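Local coordinates for bilirubin-inducible fluorescent protein UnaG (Anguilla japonica, PDB 4I3C), which binds unconjugated bilirubin with high affinity inside a beta-barrel and then emits green fluorescence on excitation, at residues Thr8-Asp13 / Thr38-Ile43; Val53-Gly58 / Thr65-Lys70. The protein carries 1 engineered substitution. One frame throughout, in Å; residues are numbered along the deposited sequence.

Interaction 1 of 2, residues Thr8-Asp13 / Thr38-Ile43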
loop_
_atom_site.group_PDB
_atom_site.type_symbol
_atom_site.label_atom_id
_atom_site.label_comp_id
_atom_site.label_asym_id
_atom_site.label_seq_id
_atom_site.Cartn_x
_atom_site.Cartn_y
_atom_site.Cartn_z
ATOM N N THR A 8 12.496 -5.471 -5.326
ATOM C CA THR A 8 11.409 -6.202 -5.962
ATOM C C THR A 8 10.639 -6.954 -4.892
ATOM O O THR A 8 11.208 -7.373 -3.887
ATOM C CB THR A 8 11.922 -7.216 -6.986
ATOM O OG1 THR A 8 13.228 -7.662 -6.602
ATOM C CG2 THR A 8 11.973 -6.593 -8.379
ATOM N N TRP A 9 9.346 -7.141 -5.115
ATOM C CA TRP A 9 8.504 -7.764 -4.112
ATOM C C TRP A 9 7.352 -8.522 -4.735
ATOM O O TRP A 9 7.091 -8.418 -5.930
ATOM C CB TRP A 9 7.980 -6.699 -3.160
ATOM C CG TRP A 9 9.073 -6.059 -2.361
ATOM C CD1 TRP A 9 9.786 -4.950 -2.694
ATOM C CD2 TRP A 9 9.590 -6.507 -1.106
ATOM N NE1 TRP A 9 10.709 -4.669 -1.716
ATOM C CE2 TRP A 9 10.606 -5.610 -0.729
ATOM C CE3 TRP A 9 9.286 -7.574 -0.262
ATOM C CZ2 TRP A 9 11.320 -5.750 0.457
ATOM C CZ3 TRP A 9 9.996 -7.709 0.910
ATOM C CH2 TRP A 9 10.999 -6.804 1.260
ATOM N N LYS A 10 6.661 -9.280 -3.897
ATOM C CA LYS A 10 5.655 -10.214 -4.355
ATOM C C LYS A 10 4.778 -10.620 -3.188
ATOM O O LYS A 10 5.275 -10.882 -2.098
ATOM C CB LYS A 10 6.330 -11.460 -4.926
ATOM C CG LYS A 10 7.006 -11.253 -6.269
ATOM C CD LYS A 10 7.654 -12.532 -6.745
ATOM C CE LYS A 10 6.624 -13.611 -7.047
ATOM N NZ LYS A 10 5.732 -13.276 -8.193
ATOM N N ILE A 11 3.473 -10.678 -3.418
ATOM C CA ILE A 11 2.552 -11.074 -2.369
ATOM C C ILE A 11 2.961 -12.424 -1.806
ATOM O O ILE A 11 3.589 -13.232 -2.490
ATOM C CB ILE A 11 1.117 -11.189 -2.887
ATOM C CG1 ILE A 11 0.120 -11.089 -1.730
ATOM C CG2 ILE A 11 0.929 -12.500 -3.623
ATOM C CD1 ILE A 11 0.164 -9.764 -0.990
ATOM N N ALA A 12 2.588 -12.665 -0.555
ATOM C CA ALA A 12 2.859 -13.938 0.094
ATOM C C ALA A 12 1.667 -14.351 0.942
ATOM O O ALA A 12 1.203 -15.487 0.849
ATOM C CB ALA A 12 4.124 -13.848 0.942
ATOM N N ASP A 13 1.164 -13.428 1.758
ATOM C CA ASP A 13 -0.006 -13.728 2.584
ATOM C C ASP A 13 -0.818 -12.481 2.930
ATOM O O ASP A 13 -0.258 -11.425 3.212
ATOM C CB ASP A 13 0.429 -14.430 3.870
ATOM C CG ASP A 13 -0.416 -15.652 4.185
ATOM O OD1 ASP A 13 -1.575 -15.710 3.731
ATOM O OD2 ASP A 13 0.086 -16.553 4.890
ATOM N N THR A 38 -2.551 -10.781 -6.729
ATOM C CA THR A 38 -1.202 -11.029 -6.236
ATOM C C THR A 38 -0.288 -9.987 -6.861
ATOM O O THR A 38 0.312 -10.222 -7.909
ATOM C CB THR A 38 -0.706 -12.438 -6.592
ATOM O OG1 THR A 38 0.119 -12.383 -7.761
ATOM C CG2 THR A 38 -1.880 -13.364 -6.825
ATOM N N PRO A 39 -0.201 -8.815 -6.219
ATOM C CA PRO A 39 0.543 -7.679 -6.762
ATOM C C PRO A 39 2.042 -7.819 -6.613
ATOM O O PRO A 39 2.541 -8.368 -5.633
ATOM C CB PRO A 39 0.050 -6.508 -5.917
ATOM C CG PRO A 39 -0.305 -7.121 -4.608
ATOM C CD PRO A 39 -0.798 -8.511 -4.908
ATOM N N THR A 40 2.750 -7.285 -7.596
ATOM C CA THR A 40 4.192 -7.373 -7.656
ATOM C C THR A 40 4.741 -5.958 -7.642
ATOM O O THR A 40 4.652 -5.237 -8.639
ATOM C CB THR A 40 4.629 -8.080 -8.937
ATOM O OG1 THR A 40 4.092 -9.407 -8.958
ATOM C CG2 THR A 40 6.143 -8.139 -9.031
ATOM N N LEU A 41 5.304 -5.563 -6.506
ATOM C CA LEU A 41 5.791 -4.204 -6.334
ATOM C C LEU A 41 7.155 -4.043 -6.994
ATOM O O LEU A 41 7.843 -5.019 -7.280
ATOM C CB LEU A 41 5.935 -3.861 -4.851
ATOM C CG LEU A 41 4.929 -4.424 -3.847
ATOM C CD1 LEU A 41 5.514 -4.307 -2.450
ATOM C CD2 LEU A 41 3.601 -3.696 -3.939
ATOM N N TYR A 42 7.537 -2.795 -7.211
ATOM C CA TYR A 42 8.870 -2.455 -7.676
ATOM C C TYR A 42 9.197 -1.147 -6.998
ATOM O O TYR A 42 8.811 -0.078 -7.475
ATOM C CB TYR A 42 8.907 -2.284 -9.193
ATOM C CG TYR A 42 8.414 -3.480 -9.973
ATOM C CD1 TYR A 42 9.299 -4.433 -10.450
ATOM C CD2 TYR A 42 7.066 -3.652 -10.234
ATOM C CE1 TYR A 42 8.855 -5.522 -11.168
ATOM C CE2 TYR A 42 6.613 -4.739 -10.951
ATOM C CZ TYR A 42 7.509 -5.671 -11.417
ATOM O OH TYR A 42 7.063 -6.760 -12.131
ATOM N N ILE A 43 9.891 -1.236 -5.872
ATOM C CA ILE A 43 10.124 -0.068 -5.039
ATOM C C ILE A 43 11.571 0.410 -5.130
ATOM O O ILE A 43 12.502 -0.388 -5.203
ATOM C CB ILE A 43 9.721 -0.311 -3.557
ATOM C CG1 ILE A 43 9.997 -1.744 -3.110
ATOM C CG2 ILE A 43 8.243 -0.091 -3.362
ATOM C CD1 ILE A 43 9.184 -2.116 -1.865
#
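Trp-9 and Ile-11 each send a backbone N-H across to segment 38-43, in antiparallel fashion. Trp-9 N reaches Leu-41 O at 3.4 Å, and Ile-11 N reaches Pro-39 O, just ahead of the strand, at 3.3 Å; the N-H...O angle is 138° in the latter, and both bonds are weak. Thr-8 and Tyr-42 form the antiparallel non-hydrogen-bonded pair of this register. A CA-H...O contact adds to the backbone set, Thr-40 CA lying 3.5 Å from Trp-9 O, and Thr-40 CG2 leans on the same oxygen.

Apolar side chains fill in around these bonds. Leu-41 CD1 packs against Trp-9 CB at 3.5 Å; the indole NE1 is hydrogen-bonded to Phe-5 O. Pro-39 CD meets Ile-11 CB at 3.9 Å, while the Ile-11 CG2 branch, set by a chi1 of -159° that turns CG1 anti to the backbone N, presses tightly on Thr-38 CB at 3.4 Å. On the face of Thr-8 and Tyr-42, Thr-8 CG2 approaches Tyr-42 CD1 at 4.0 Å. With both bonds weak, the pairing of these two segments probably depends substantially on side-chain packing, though Ile-43 and Gly-7 add a further backbone hydrogen bond; Leu-41 and Ile-43 also line the bilirubin pocket.

Interaction 2 of 2, residues Val53-Gly58 / Thr65-Lys70. Engineered in segment 53-58: Gln-57 (natural residue Asn). With BLR (3-[5-[(Z)-(4-ethenyl-3-methyl-5-oxidanylidene-pyrrol-2-ylidene)methyl]-2-[[5-[(Z)-(3-ethenyl-4-methyl-5-oxidanylidene-pyrrol-2-ylidene)methyl]-3-(3-hydroxy-3-oxopropyl)-4-methyl-1H-pyrrol-2-yl]methyl]-4-methyl-1H-pyrrol-3-yl]propanoic acid), chain C.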
loop_
_atom_site.group_PDB
_atom_site.type_symbol
_atom_site.label_atom_id
_atom_site.label_comp_id
_atom_site.label_asym_id
_atom_site.label_seq_id
_atom_site.Cartn_x
_atom_site.Cartn_y
_atom_site.Cartn_z
ATOM N N VAL A 53 7.614 4.153 -6.355
ATOM C CA VAL A 53 7.159 2.780 -6.203
ATOM C C VAL A 53 6.294 2.382 -7.392
ATOM O O VAL A 53 5.700 3.241 -8.040
ATOM C CB VAL A 53 6.326 2.661 -4.925
ATOM C CG1 VAL A 53 5.744 1.260 -4.782
ATOM C CG2 VAL A 53 7.166 3.083 -3.714
ATOM N N LYS A 54 6.238 1.090 -7.699
ATOM C CA LYS A 54 5.338 0.622 -8.748
ATOM C C LYS A 54 4.597 -0.649 -8.358
ATOM O O LYS A 54 5.047 -1.393 -7.488
ATOM C CB LYS A 54 6.110 0.358 -10.029
ATOM C CG LYS A 54 5.229 -0.064 -11.175
ATOM C CD LYS A 54 5.986 -0.043 -12.477
ATOM C CE LYS A 54 6.663 -1.372 -12.744
ATOM N NZ LYS A 54 6.458 -1.798 -14.150
ATOM N N ILE A 55 3.468 -0.896 -9.019
ATOM C CA ILE A 55 2.639 -2.058 -8.723
ATOM C C ILE A 55 2.037 -2.700 -9.977
ATOM O O ILE A 55 1.149 -2.128 -10.612
ATOM C CB ILE A 55 1.464 -1.674 -7.789
ATOM C CG1 ILE A 55 1.955 -0.813 -6.623
ATOM C CG2 ILE A 55 0.757 -2.918 -7.268
ATOM C CD1 ILE A 55 1.323 0.554 -6.593
ATOM N N GLU A 56 2.534 -3.883 -10.330
ATOM C CA GLU A 56 1.851 -4.764 -11.275
ATOM C C GLU A 56 0.947 -5.745 -10.523
ATOM O O GLU A 56 1.394 -6.823 -10.137
ATOM C CB GLU A 56 2.861 -5.573 -12.086
ATOM C CG GLU A 56 3.577 -4.815 -13.182
ATOM C CD GLU A 56 4.026 -5.730 -14.311
ATOM O OE1 GLU A 56 3.619 -6.912 -14.321
ATOM O OE2 GLU A 56 4.781 -5.267 -15.191
ATOM N N GLN A 57 -0.328 -5.401 -10.356
ATOM C CA GLN A 57 -1.228 -6.207 -9.531
ATOM C C GLN A 57 -1.473 -7.566 -10.184
ATOM O O GLN A 57 -0.864 -8.569 -9.803
ATOM C CB GLN A 57 -2.560 -5.483 -9.288
ATOM C CG GLN A 57 -2.964 -5.385 -7.829
ATOM C CD GLN A 57 -2.712 -4.017 -7.251
ATOM O OE1 GLN A 57 -2.002 -3.874 -6.261
ATOM N NE2 GLN A 57 -3.293 -3.001 -7.865
ATOM N N GLY A 58 -2.367 -7.590 -11.168
ATOM C CA GLY A 58 -2.641 -8.794 -11.928
ATOM C C GLY A 58 -4.123 -9.103 -12.011
ATOM O O GLY A 58 -4.958 -8.241 -11.750
ATOM N N THR A 65 -0.334 0.425 -11.630
ATOM C CA THR A 65 -0.183 1.863 -11.427
ATOM C C THR A 65 1.183 2.229 -10.840
ATOM O O THR A 65 2.146 1.479 -10.985
ATOM C CB THR A 65 -1.307 2.398 -10.523
ATOM O OG1 THR A 65 -1.057 3.769 -10.190
ATOM C CG2 THR A 65 -1.426 1.558 -9.249
ATOM N N GLN A 66 1.269 3.384 -10.187
ATOM C CA GLN A 66 2.543 3.876 -9.681
ATOM C C GLN A 66 2.388 4.995 -8.661
ATOM O O GLN A 66 1.495 5.837 -8.754
ATOM C CB GLN A 66 3.416 4.384 -10.828
ATOM C CG GLN A 66 4.606 5.214 -10.356
ATOM C CD GLN A 66 5.236 6.026 -11.461
ATOM O OE1 GLN A 66 5.004 7.231 -11.566
ATOM N NE2 GLN A 66 6.039 5.377 -12.293
ATOM N N VAL A 67 3.309 4.997 -7.707
ATOM C CA VAL A 67 3.425 6.041 -6.705
ATOM C C VAL A 67 4.708 6.810 -6.985
ATOM O O VAL A 67 5.686 6.229 -7.448
ATOM C CB VAL A 67 3.533 5.424 -5.307
ATOM C CG1 VAL A 67 2.708 6.212 -4.302
ATOM C CG2 VAL A 67 3.094 3.962 -5.354
ATOM N N LYS A 68 4.704 8.114 -6.730
ATOM C CA LYS A 68 5.924 8.905 -6.836
ATOM C C LYS A 68 5.856 10.061 -5.855
ATOM O O LYS A 68 5.303 11.114 -6.168
ATOM C CB LYS A 68 6.105 9.429 -8.262
ATOM C CG LYS A 68 7.508 9.294 -8.791
ATOM C CD LYS A 68 7.561 9.617 -10.266
ATOM C CE LYS A 68 8.949 9.392 -10.825
ATOM N NZ LYS A 68 9.192 7.960 -11.128
ATOM N N PHE A 69 6.422 9.867 -4.668
ATOM C CA PHE A 69 6.176 10.805 -3.584
ATOM C C PHE A 69 7.430 11.316 -2.892
ATOM O O PHE A 69 8.492 10.690 -2.933
ATOM C CB PHE A 69 5.264 10.163 -2.539
ATOM C CG PHE A 69 5.863 8.941 -1.872
ATOM C CD1 PHE A 69 6.817 9.068 -0.882
ATOM C CD2 PHE A 69 5.481 7.670 -2.250
ATOM C CE1 PHE A 69 7.363 7.955 -0.278
ATOM C CE2 PHE A 69 6.028 6.556 -1.645
ATOM C CZ PHE A 69 6.965 6.700 -0.663
ATOM N N LYS A 70 7.275 12.478 -2.267
ATOM C CA LYS A 70 8.288 13.067 -1.408
ATOM C C LYS A 70 7.836 12.878 0.034
ATOM O O LYS A 70 6.658 13.066 0.348
ATOM C CB LYS A 70 8.442 14.554 -1.730
ATOM C CG LYS A 70 9.521 15.266 -0.935
ATOM C CD LYS A 70 8.951 15.982 0.277
ATOM C CE LYS A 70 10.029 16.749 1.025
ATOM N NZ LYS A 70 11.349 16.053 1.002
HETATM C CHA BLR C . -1.489 -2.000 -4.027
HETATM N NA BLR C . 0.217 -0.424 -3.058
HETATM C C1A BLR C . -0.801 -0.686 -3.914
HETATM C C2A BLR C . -1.088 0.470 -4.621
HETATM C C3A BLR C . -0.209 1.436 -4.178
HETATM C C4A BLR C . 0.598 0.867 -3.212
HETATM C CMA BLR C . -0.110 2.850 -4.647
HETATM C CAA BLR C . -2.145 0.617 -5.673
HETATM C CBA BLR C . -3.469 0.228 -5.103
HETATM C CGA BLR C . -4.624 0.838 -5.819
HETATM O O1A BLR C . -4.893 0.506 -7.006
HETATM O O2A BLR C . -5.347 1.678 -5.221
HETATM C CHB BLR C . 1.689 1.571 -2.469
HETATM N NB BLR C . 2.827 -0.526 -1.624
HETATM C C1B BLR C . 2.740 0.905 -1.893
HETATM C C2B BLR C . 3.891 1.474 -1.454
HETATM C C3B BLR C . 4.699 0.684 -0.968
HETATM C C4B BLR C . 4.244 -0.765 -0.944
HETATM C CMB BLR C . 4.167 2.932 -1.565
HETATM O OB BLR C . 4.783 -1.783 -0.536
HETATM C CAB BLR C . 6.025 1.099 -0.439
HETATM C CBB BLR C . 6.130 1.547 0.841
HETATM N NC BLR C . -5.804 -3.920 -5.779
HETATM C C1C BLR C . -6.664 -4.209 -7.089
HETATM C C2C BLR C . -7.942 -3.535 -6.623
HETATM C C3C BLR C . -7.882 -3.040 -5.501
HETATM C C4C BLR C . -6.689 -3.194 -4.881
HETATM C CMC BLR C . -9.155 -3.471 -7.462
HETATM O OC BLR C . -6.383 -4.774 -8.133
HETATM C CAC BLR C . -9.028 -2.337 -4.867
HETATM C CBC BLR C . -10.120 -3.059 -4.507
HETATM C CHD BLR C . -6.370 -2.747 -3.634
HETATM N ND BLR C . -3.928 -2.517 -4.180
HETATM C C1D BLR C . -4.960 -2.385 -3.332
HETATM C C2D BLR C . -4.450 -1.822 -2.033
HETATM C C3D BLR C . -3.137 -1.638 -2.160
HETATM C C4D BLR C . -2.742 -2.059 -3.498
HETATM C CMD BLR C . -5.260 -1.534 -0.824
HETATM C CAD BLR C . -2.221 -1.100 -1.111
HETATM C CBD BLR C . -2.052 -2.087 -0.006
HETATM C CGD BLR C . -0.850 -2.936 -0.263
HETATM O O1D BLR C . -0.927 -3.913 -1.055
HETATM O O2D BLR C . 0.244 -2.682 0.303
#
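The hairpin of strands 50-56 and 65-70 forms part of the barrel wall that lines the bilirubin pocket. Val-53 and Val-67 make a hydrogen-bonded antiparallel pair: Val-53 N to Val-67 O and Val-67 N to Val-53 O both span 3.0 Å. At the next such pair, Thr-65 N reaches Ile-55 O at 3.1 Å, whereas the return bond from Ile-55 N is weak. Lys-54 and Gln-66 pair on the other face, where the Lys-54 ammonium group has a cation-pi contact with Tyr-42.

As in other members of the calycin superfamily, the inward face of the barrel receives the ligand. Val-53 and Val-67 run alongside each other into the barrel, with Val-67 CG2 3.5 Å from Val-53 CB; this methyl also touches bilirubin CMA at 3.5 Å. Val-53 CG1, anti to the backbone N (chi1 176°), lies against the terminal lactam (pyrrolinone) ring at C2B, while CG2 meets methyl CMB at 3.7 Å. That methyl also comes near the Phe-69 ring edge. Beyond the strand, the engineered Gln-57 bends at chi2 (103°) to bring OE1 within 3.1 Å of bilirubin ND, which donates a weak hydrogen bond to it.

Interactions 1 and 2 are consecutive pairings in one antiparallel sheet, in the order 7-15, 40-45, 50-56, 65-70, with centres about 11 Å apart. The seam between them is closed by probable backbone hydrogen bonds from Lys-54 N to Tyr-42 O (2.8 Å) and from Thr-40 N to Glu-56 O (2.9 Å). On the bilirubin side, the side chains of Ile-43 and Val-53 meet, and Pro-39 CB lies 3.4 Å from OE1 of the engineered Gln-57. Residues of both contacts thus form a continuous patch of pocket wall. Arg-132, Tyr-134 and Ser-80 add hydrogen bonds to the ligand, and Tyr-134 also touches Ile-11, Pro-39 and Leu-41 of interaction 1.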